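Local coordinates for protein thiol-activated cytolysin (Desulfobulbus propionicus, PDB 6NAL) that belongs to the cholesterol-dependent cytolysin family of toxins and probably forms large beta-barrel pores in target membranes, at residues L280-V292 against Y301-I315. Numbering follows the deposited sequence.
Sequences LKEKLSQIDVSIV and YNGLSLNSMDDVQKI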
ATOM      1  N   LEU A 280      -7.278  10.799 -20.755  1.00 77.81           N
ATOM      2  CA  LEU A 280      -6.570  11.876 -20.085  1.00 75.87           C
ATOM      3  C   LEU A 280      -7.314  13.194 -20.264  1.00 78.53           C
ATOM      4  O   LEU A 280      -7.486  13.949 -19.305  1.00 77.07           O
ATOM      5  CB  LEU A 280      -5.137  11.972 -20.612  1.00 75.01           C
ATOM      6  CG  LEU A 280      -4.176  12.844 -19.802  1.00 69.11           C
ATOM      7  CD1 LEU A 280      -4.216  12.576 -18.307  1.00 77.64           C
ATOM      8  CD2 LEU A 280      -2.737  12.680 -20.298  1.00 66.09           C
ATOM      9  N   LYS A 281      -7.828  13.457 -21.465  1.00 77.77           N
ATOM     10  CA  LYS A 281      -8.460  14.745 -21.710  1.00 74.27           C
ATOM     11  C   LYS A 281      -9.747  14.907 -20.906  1.00 77.72           C
ATOM     12  O   LYS A 281      -9.983  15.972 -20.330  1.00 79.01           O
ATOM     13  CB  LYS A 281      -8.712  14.928 -23.201  1.00 73.14           C
ATOM     14  CG  LYS A 281      -7.510  15.504 -23.977  1.00 91.15           C
ATOM     15  CD  LYS A 281      -6.537  14.372 -24.423  1.00 96.36           C
ATOM     16  CE  LYS A 281      -5.401  14.873 -25.343  1.00104.48           C
ATOM     17  NZ  LYS A 281      -4.118  14.107 -25.187  1.00 96.14           N
ATOM     18  N   GLU A 282     -10.587  13.873 -20.815  1.00 83.64           N
ATOM     19  CA  GLU A 282     -11.793  14.047 -20.004  1.00 75.92           C
ATOM     20  C   GLU A 282     -11.448  14.213 -18.526  1.00 80.93           C
ATOM     21  O   GLU A 282     -12.212  14.842 -17.783  1.00 74.57           O
ATOM     22  CB  GLU A 282     -12.760  12.890 -20.196  1.00 84.77           C
ATOM     23  CG  GLU A 282     -14.042  13.022 -19.391  1.00 95.38           C
ATOM     24  CD  GLU A 282     -13.971  12.186 -18.117  1.00100.28           C
ATOM     25  OE1 GLU A 282     -12.947  11.482 -17.951  1.00102.11           O
ATOM     26  OE2 GLU A 282     -14.915  12.217 -17.284  1.00 92.64           O
ATOM     27  N   LYS A 283     -10.296  13.698 -18.082  1.00 82.02           N
ATOM     28  CA  LYS A 283      -9.780  14.087 -16.772  1.00 78.40           C
ATOM     29  C   LYS A 283      -9.441  15.570 -16.762  1.00 67.99           C
ATOM     30  O   LYS A 283     -10.017  16.343 -15.994  1.00 59.26           O
ATOM     31  CB  LYS A 283      -8.541  13.269 -16.414  1.00 73.27           C
ATOM     32  CG  LYS A 283      -8.788  11.826 -16.046  1.00 78.72           C
ATOM     33  CD  LYS A 283      -7.511  11.126 -15.550  1.00 74.64           C
ATOM     34  CE  LYS A 283      -7.798   9.652 -15.209  1.00 79.51           C
ATOM     35  NZ  LYS A 283      -8.053   8.791 -16.412  1.00 76.70           N
ATOM     36  N   LEU A 284      -8.518  15.980 -17.647  1.00 61.13           N
ATOM     37  CA  LEU A 284      -8.102  17.379 -17.762  1.00 66.62           C
ATOM     38  C   LEU A 284      -9.275  18.343 -17.823  1.00 67.84           C
ATOM     39  O   LEU A 284      -9.233  19.426 -17.225  1.00 67.27           O
ATOM     40  CB  LEU A 284      -7.274  17.579 -19.018  1.00 60.21           C
ATOM     41  CG  LEU A 284      -6.064  16.678 -19.059  1.00 65.09           C
ATOM     42  CD1 LEU A 284      -5.491  16.602 -20.467  1.00 73.70           C
ATOM     43  CD2 LEU A 284      -5.046  17.193 -18.097  1.00 59.13           C
ATOM     44  N   SER A 285     -10.323  17.980 -18.560  1.00 67.13           N
ATOM     45  CA  SER A 285     -11.480  18.856 -18.692  1.00 64.57           C
ATOM     46  C   SER A 285     -12.127  19.127 -17.353  1.00 59.07           C
ATOM     47  O   SER A 285     -12.892  20.082 -17.222  1.00 63.47           O
ATOM     48  CB  SER A 285     -12.498  18.217 -19.632  1.00 68.74           C
ATOM     49  OG  SER A 285     -12.915  16.957 -19.120  1.00 73.51           O
ATOM     50  N   GLN A 286     -11.859  18.291 -16.364  1.00 67.83           N
ATOM     51  CA  GLN A 286     -12.450  18.423 -15.047  1.00 61.53           C
ATOM     52  C   GLN A 286     -11.586  19.232 -14.108  1.00 48.86           C
ATOM     53  O   GLN A 286     -11.897  19.305 -12.922  1.00 53.27           O
ATOM     54  CB  GLN A 286     -12.680  17.033 -14.446  1.00 65.46           C
ATOM     55  CG  GLN A 286     -13.902  16.307 -15.002  1.00 78.63           C
ATOM     56  CD  GLN A 286     -13.909  14.844 -14.644  1.00 76.60           C
ATOM     57  OE1 GLN A 286     -13.570  14.022 -15.479  1.00 72.97           O
ATOM     58  NE2 GLN A 286     -14.300  14.504 -13.408  1.00 77.95           N
ATOM     59  N   ILE A 287     -10.487  19.798 -14.593  1.00 55.83           N
ATOM     60  CA  ILE A 287      -9.539  20.533 -13.756  1.00 60.12           C
ATOM     61  C   ILE A 287      -9.616  22.018 -14.090  1.00 46.63           C
ATOM     62  O   ILE A 287      -9.319  22.433 -15.216  1.00 50.42           O
ATOM     63  CB  ILE A 287      -8.114  19.980 -13.930  1.00 55.81           C
ATOM     64  CG1 ILE A 287      -8.134  18.474 -13.618  1.00 47.91           C
ATOM     65  CG2 ILE A 287      -7.142  20.686 -13.020  1.00 44.00           C
ATOM     66  CD1 ILE A 287      -6.798  17.764 -13.790  1.00 49.15           C
ATOM     67  N   ASP A 288      -9.999  22.810 -13.093  1.00 53.66           N
ATOM     68  CA  ASP A 288     -10.035  24.267 -13.186  1.00 52.15           C
ATOM     69  C   ASP A 288      -8.707  24.878 -12.731  1.00 60.81           C
ATOM     70  O   ASP A 288      -8.242  24.601 -11.619  1.00 61.47           O
ATOM     71  CB  ASP A 288     -11.153  24.844 -12.311  1.00 52.10           C
ATOM     72  CG  ASP A 288     -12.558  24.527 -12.825  1.00 80.21           C
ATOM     73  OD1 ASP A 288     -12.729  24.202 -14.029  1.00 89.66           O
ATOM     74  OD2 ASP A 288     -13.506  24.612 -12.003  1.00 84.83           O
ATOM     75  N   VAL A 289      -8.131  25.750 -13.557  1.00 55.79           N
ATOM     76  CA  VAL A 289      -6.832  26.361 -13.284  1.00 53.36           C
ATOM     77  C   VAL A 289      -7.022  27.819 -12.878  1.00 46.07           C
ATOM     78  O   VAL A 289      -7.819  28.547 -13.476  1.00 47.57           O
ATOM     79  CB  VAL A 289      -5.897  26.262 -14.504  1.00 45.82           C
ATOM     80  CG1 VAL A 289      -4.498  26.723 -14.119  1.00 47.67           C
ATOM     81  CG2 VAL A 289      -5.896  24.860 -15.074  1.00 52.91           C
ATOM     82  N   SER A 290      -6.293  28.236 -11.855  1.00 45.25           N
ATOM     83  CA  SER A 290      -6.248  29.620 -11.417  1.00 43.25           C
ATOM     84  C   SER A 290      -4.793  29.970 -11.241  1.00 38.74           C
ATOM     85  O   SER A 290      -4.011  29.125 -10.838  1.00 37.43           O
ATOM     86  CB  SER A 290      -6.972  29.830 -10.128  1.00 39.37           C
ATOM     87  OG  SER A 290      -8.346  29.661 -10.372  1.00 59.75           O
ATOM     88  N   ILE A 291      -4.446  31.215 -11.521  1.00 44.57           N
ATOM     89  CA  ILE A 291      -3.059  31.657 -11.491  1.00 39.45           C
ATOM     90  C   ILE A 291      -2.959  33.061 -10.939  1.00 32.75           C
ATOM     91  O   ILE A 291      -3.716  33.960 -11.315  1.00 36.56           O
ATOM     92  CB  ILE A 291      -2.422  31.632 -12.883  1.00 38.70           C
ATOM     93  CG1 ILE A 291      -2.500  30.225 -13.436  1.00 41.66           C
ATOM     94  CG2 ILE A 291      -1.040  32.126 -12.789  1.00 33.29           C
ATOM     95  CD1 ILE A 291      -1.930  30.152 -14.822  1.00 48.20           C
ATOM     96  N   VAL A 292      -1.982  33.260 -10.089  1.00 32.37           N
ATOM     97  CA  VAL A 292      -1.678  34.575  -9.591  1.00 33.40           C
ATOM     98  C   VAL A 292      -0.188  34.810  -9.768  1.00 37.67           C
ATOM     99  O   VAL A 292       0.644  33.946  -9.464  1.00 33.42           O
ATOM    100  CB  VAL A 292      -2.118  34.753  -8.123  1.00 38.49           C
ATOM    101  CG1 VAL A 292      -1.524  33.719  -7.303  1.00 44.00           C
ATOM    102  CG2 VAL A 292      -1.699  36.091  -7.589  1.00 40.73           C
ATOM    103  N   TYR A 301      -5.337  35.194 -13.234  1.00 33.26           N
ATOM    104  CA  TYR A 301      -6.183  34.559 -14.238  1.00 35.45           C
ATOM    105  C   TYR A 301      -7.038  33.464 -13.585  1.00 41.54           C
ATOM    106  O   TYR A 301      -6.582  32.771 -12.674  1.00 37.93           O
ATOM    107  CB  TYR A 301      -5.347  33.920 -15.359  1.00 29.67           C
ATOM    108  CG  TYR A 301      -4.204  34.748 -15.912  1.00 32.16           C
ATOM    109  CD1 TYR A 301      -3.068  34.922 -15.176  1.00 32.21           C
ATOM    110  CD2 TYR A 301      -4.264  35.332 -17.181  1.00 35.19           C
ATOM    111  CE1 TYR A 301      -2.026  35.597 -15.663  1.00 35.86           C
ATOM    112  CE2 TYR A 301      -3.224  36.064 -17.677  1.00 29.19           C
ATOM    113  CZ  TYR A 301      -2.101  36.178 -16.899  1.00 35.84           C
ATOM    114  OH  TYR A 301      -0.999  36.890 -17.244  1.00 44.25           O
ATOM    115  N   ASN A 302      -8.245  33.267 -14.101  1.00 42.56           N
ATOM    116  CA  ASN A 302      -9.197  32.295 -13.584  1.00 44.43           C
ATOM    117  C   ASN A 302      -9.851  31.629 -14.777  1.00 44.95           C
ATOM    118  O   ASN A 302      -9.878  32.186 -15.873  1.00 42.52           O
ATOM    119  CB  ASN A 302     -10.276  32.954 -12.714  1.00 46.86           C
ATOM    120  CG  ASN A 302      -9.728  33.529 -11.423  1.00 62.52           C
ATOM    121  OD1 ASN A 302      -9.131  32.808 -10.622  1.00 72.51           O
ATOM    122  ND2 ASN A 302      -9.941  34.839 -11.200  1.00 71.16           N
ATOM    123  N   GLY A 303     -10.363  30.425 -14.583  1.00 53.53           N
ATOM    124  CA  GLY A 303     -11.189  29.832 -15.619  1.00 44.44           C
ATOM    125  C   GLY A 303     -10.462  29.259 -16.805  1.00 47.94           C
ATOM    126  O   GLY A 303     -11.081  29.028 -17.848  1.00 51.90           O
ATOM    127  N   LEU A 304      -9.172  29.005 -16.682  1.00 49.36           N
ATOM    128  CA  LEU A 304      -8.453  28.387 -17.773  1.00 49.33           C
ATOM    129  C   LEU A 304      -8.611  26.865 -17.735  1.00 56.75           C
ATOM    130  O   LEU A 304      -8.930  26.260 -16.695  1.00 48.44           O
ATOM    131  CB  LEU A 304      -6.986  28.787 -17.695  1.00 53.62           C
ATOM    132  CG  LEU A 304      -6.659  30.258 -18.003  1.00 45.84           C
ATOM    133  CD1 LEU A 304      -7.531  31.212 -17.241  1.00 53.87           C
ATOM    134  CD2 LEU A 304      -5.214  30.458 -17.653  1.00 46.07           C
ATOM    135  N   SER A 305      -8.390  26.254 -18.904  1.00 51.21           N
ATOM    136  CA  SER A 305      -8.514  24.808 -19.066  1.00 63.36           C
ATOM    137  C   SER A 305      -7.323  24.177 -19.782  1.00 56.37           C
ATOM    138  O   SER A 305      -6.728  24.747 -20.697  1.00 52.74           O
ATOM    139  CB  SER A 305      -9.743  24.422 -19.853  1.00 61.65           C
ATOM    140  OG  SER A 305      -9.582  23.121 -20.366  1.00 68.17           O
ATOM    141  N   LEU A 306      -7.001  22.975 -19.374  1.00 55.84           N
ATOM    142  CA  LEU A 306      -5.862  22.289 -19.941  1.00 59.43           C
ATOM    143  C   LEU A 306      -6.188  21.494 -21.195  1.00 61.83           C
ATOM    144  O   LEU A 306      -5.275  20.903 -21.774  1.00 66.11           O
ATOM    145  CB  LEU A 306      -5.280  21.357 -18.901  1.00 68.28           C
ATOM    146  CG  LEU A 306      -5.147  22.055 -17.554  1.00 64.94           C
ATOM    147  CD1 LEU A 306      -6.198  21.530 -16.583  1.00 71.23           C
ATOM    148  CD2 LEU A 306      -3.745  21.820 -17.057  1.00 60.83           C
ATOM    149  N   ASN A 307      -7.445  21.416 -21.616  1.00 58.00           N
ATOM    150  CA  ASN A 307      -7.691  20.844 -22.936  1.00 66.71           C
ATOM    151  C   ASN A 307      -7.084  21.732 -24.012  1.00 68.09           C
ATOM    152  O   ASN A 307      -6.325  21.260 -24.869  1.00 83.28           O
ATOM    153  CB  ASN A 307      -9.183  20.662 -23.171  1.00 65.68           C
ATOM    154  CG  ASN A 307      -9.743  19.488 -22.396  1.00 77.54           C
ATOM    155  OD1 ASN A 307     -10.883  19.530 -21.923  1.00 77.15           O
ATOM    156  ND2 ASN A 307      -8.935  18.432 -22.246  1.00 63.32           N
ATOM    157  N   SER A 308      -7.377  23.029 -23.946  1.00 64.01           N
ATOM    158  CA  SER A 308      -6.957  24.001 -24.949  1.00 62.66           C
ATOM    159  C   SER A 308      -5.442  24.114 -25.036  1.00 65.98           C
ATOM    160  O   SER A 308      -4.780  24.513 -24.074  1.00 70.09           O
ATOM    161  CB  SER A 308      -7.571  25.355 -24.595  1.00 68.79           C
ATOM    162  OG  SER A 308      -6.758  26.431 -25.035  1.00 73.04           O
HETATM  163  N   MSE A 309      -4.904  23.801 -26.204  1.00 63.60           N
HETATM  164  CA  MSE A 309      -3.510  24.094 -26.485  1.00 69.61           C
HETATM  165  C   MSE A 309      -3.123  25.578 -26.313  1.00 65.64           C
HETATM  166  O   MSE A 309      -1.960  25.904 -26.111  1.00 66.83           O
HETATM  167  CB  MSE A 309      -3.152  23.692 -27.926  1.00 72.02           C
HETATM  168  CG  MSE A 309      -3.425  22.263 -28.305  1.00 90.15           C
HETATM  169 SE   MSE A 309      -2.921  21.900 -30.165  0.45107.63          SE
HETATM  170  CE  MSE A 309      -1.986  23.580 -30.640  1.00 88.10           C
ATOM    171  N   ASP A 310      -4.067  26.498 -26.452  1.00 62.35           N
ATOM    172  CA  ASP A 310      -3.704  27.914 -26.381  1.00 68.18           C
ATOM    173  C   ASP A 310      -3.784  28.474 -24.978  1.00 55.86           C
ATOM    174  O   ASP A 310      -3.200  29.531 -24.732  1.00 50.95           O
ATOM    175  CB  ASP A 310      -4.574  28.723 -27.359  1.00 73.82           C
ATOM    176  CG  ASP A 310      -4.061  28.583 -28.818  1.00 81.97           C
ATOM    177  OD1 ASP A 310      -4.901  28.710 -29.747  1.00 79.00           O
ATOM    178  OD2 ASP A 310      -2.821  28.314 -29.011  1.00 92.54           O
ATOM    179  N   ASP A 311      -4.530  27.819 -24.076  1.00 70.03           N
ATOM    180  CA  ASP A 311      -4.406  28.097 -22.648  1.00 57.38           C
ATOM    181  C   ASP A 311      -3.077  27.557 -22.102  1.00 52.35           C
ATOM    182  O   ASP A 311      -2.389  28.237 -21.325  1.00 47.49           O
ATOM    183  CB  ASP A 311      -5.605  27.497 -21.900  1.00 65.61           C
ATOM    184  CG  ASP A 311      -6.846  28.402 -21.920  1.00 71.49           C
ATOM    185  OD1 ASP A 311      -6.845  29.443 -22.626  1.00 78.23           O
ATOM    186  OD2 ASP A 311      -7.833  28.054 -21.222  1.00 63.29           O
ATOM    187  N   VAL A 312      -2.681  26.353 -22.530  1.00 48.56           N
ATOM    188  CA  VAL A 312      -1.406  25.773 -22.102  1.00 48.88           C
ATOM    189  C   VAL A 312      -0.243  26.679 -22.503  1.00 48.99           C
ATOM    190  O   VAL A 312       0.653  26.983 -21.702  1.00 45.43           O
ATOM    191  CB  VAL A 312      -1.250  24.352 -22.693  1.00 54.09           C
ATOM    192  CG1 VAL A 312       0.031  23.696 -22.193  1.00 42.55           C
ATOM    193  CG2 VAL A 312      -2.467  23.481 -22.360  1.00 54.77           C
ATOM    194  N   GLN A 313      -0.217  27.114 -23.754  1.00 46.19           N
ATOM    195  CA  GLN A 313       0.863  28.006 -24.145  1.00 48.24           C
ATOM    196  C   GLN A 313       0.744  29.391 -23.474  1.00 45.79           C
ATOM    197  O   GLN A 313       1.760  30.047 -23.191  1.00 43.95           O
ATOM    198  CB  GLN A 313       0.892  28.081 -25.676  1.00 52.25           C
ATOM    199  CG  GLN A 313       1.881  29.122 -26.219  1.00 57.34           C
ATOM    200  CD  GLN A 313       1.699  29.407 -27.715  1.00 68.67           C
ATOM    201  OE1 GLN A 313       1.599  30.579 -28.084  1.00 65.17           O
ATOM    202  NE2 GLN A 313       1.594  28.350 -28.563  1.00 61.80           N
ATOM    203  N   LYS A 314      -0.463  29.870 -23.177  1.00 50.11           N
ATOM    204  CA  LYS A 314      -0.503  31.096 -22.390  1.00 49.08           C
ATOM    205  C   LYS A 314       0.090  30.876 -21.000  1.00 41.93           C
ATOM    206  O   LYS A 314       0.701  31.784 -20.435  1.00 50.61           O
ATOM    207  CB  LYS A 314      -1.925  31.653 -22.261  1.00 55.57           C
ATOM    208  CG  LYS A 314      -1.928  32.988 -21.446  1.00 53.85           C
ATOM    209  CD  LYS A 314      -3.055  33.963 -21.787  1.00 60.21           C
ATOM    210  CE  LYS A 314      -4.404  33.492 -21.256  1.00 66.06           C
ATOM    211  NZ  LYS A 314      -5.519  33.767 -22.242  1.00 67.96           N
ATOM    212  N   ILE A 315      -0.068  29.691 -20.418  1.00 42.64           N
ATOM    213  CA  ILE A 315       0.473  29.482 -19.070  1.00 43.87           C
ATOM    214  C   ILE A 315       1.989  29.435 -19.107  1.00 41.49           C
ATOM    215  O   ILE A 315       2.675  30.065 -18.288  1.00 56.81           O
ATOM    216  CB  ILE A 315      -0.118  28.215 -18.428  1.00 40.60           C
ATOM    217  CG1 ILE A 315      -1.586  28.476 -18.093  1.00 40.06           C
ATOM    218  CG2 ILE A 315       0.676  27.880 -17.208  1.00 49.54           C
ATOM    219  CD1 ILE A 315      -2.307  27.360 -17.526  1.00 47.99           C
TER
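Val289 and Ile291 point to the same face of the hairpin formed by strands 287-294 and 299-305, and there they meet Leu304, Leu306 and Ile315. The packing is tight. Leu306 drives CD1 against CB of Ile287 at 3.6 Å and lies across Val289 at about a right angle, its CD1 3.7 Å from Val289 CG2. Because CG1 of Val289 stands anti to the backbone N (chi1 -172°), its two methyls divide the work: CG2 meets Leu306, CG1 faces Ile315. Ile291 extends CD1 to within 3.7 Å of CG1 of Ile315, where helix 309-320 folds back over this face. Strand 232-250 flanks strand 287-294 on its other edge.

Two backbone bonds join Ile291 and Tyr301, the one from Tyr301 N to Ile291 O measuring 2.8 Å. A G1 bulge puts Gly303, at positive phi, and Leu304 opposite the single residue Val289, shifting the register by one; the bond from Val289 N to Leu304 O is 3.3 Å.

The solvent side is looser and more polar. There Asn302 OD1 lies 3.3 Å from Ser290 OG, and at the far end Asn307 ND2 donates almost linearly to Lys281 O, from above the carbonyl plane. That oxygen also accepts from Ser285 N, four residues on. Ser308 caps helix 309-320, and Asp311 OD2 takes the N-H of Ser305 on its anti lone pair.

The pairing is consistent with the family's monomer, where a short strand and helix cover the sheet edge until oligomerisation; few backbone bonds and apolar packing would probably let them part.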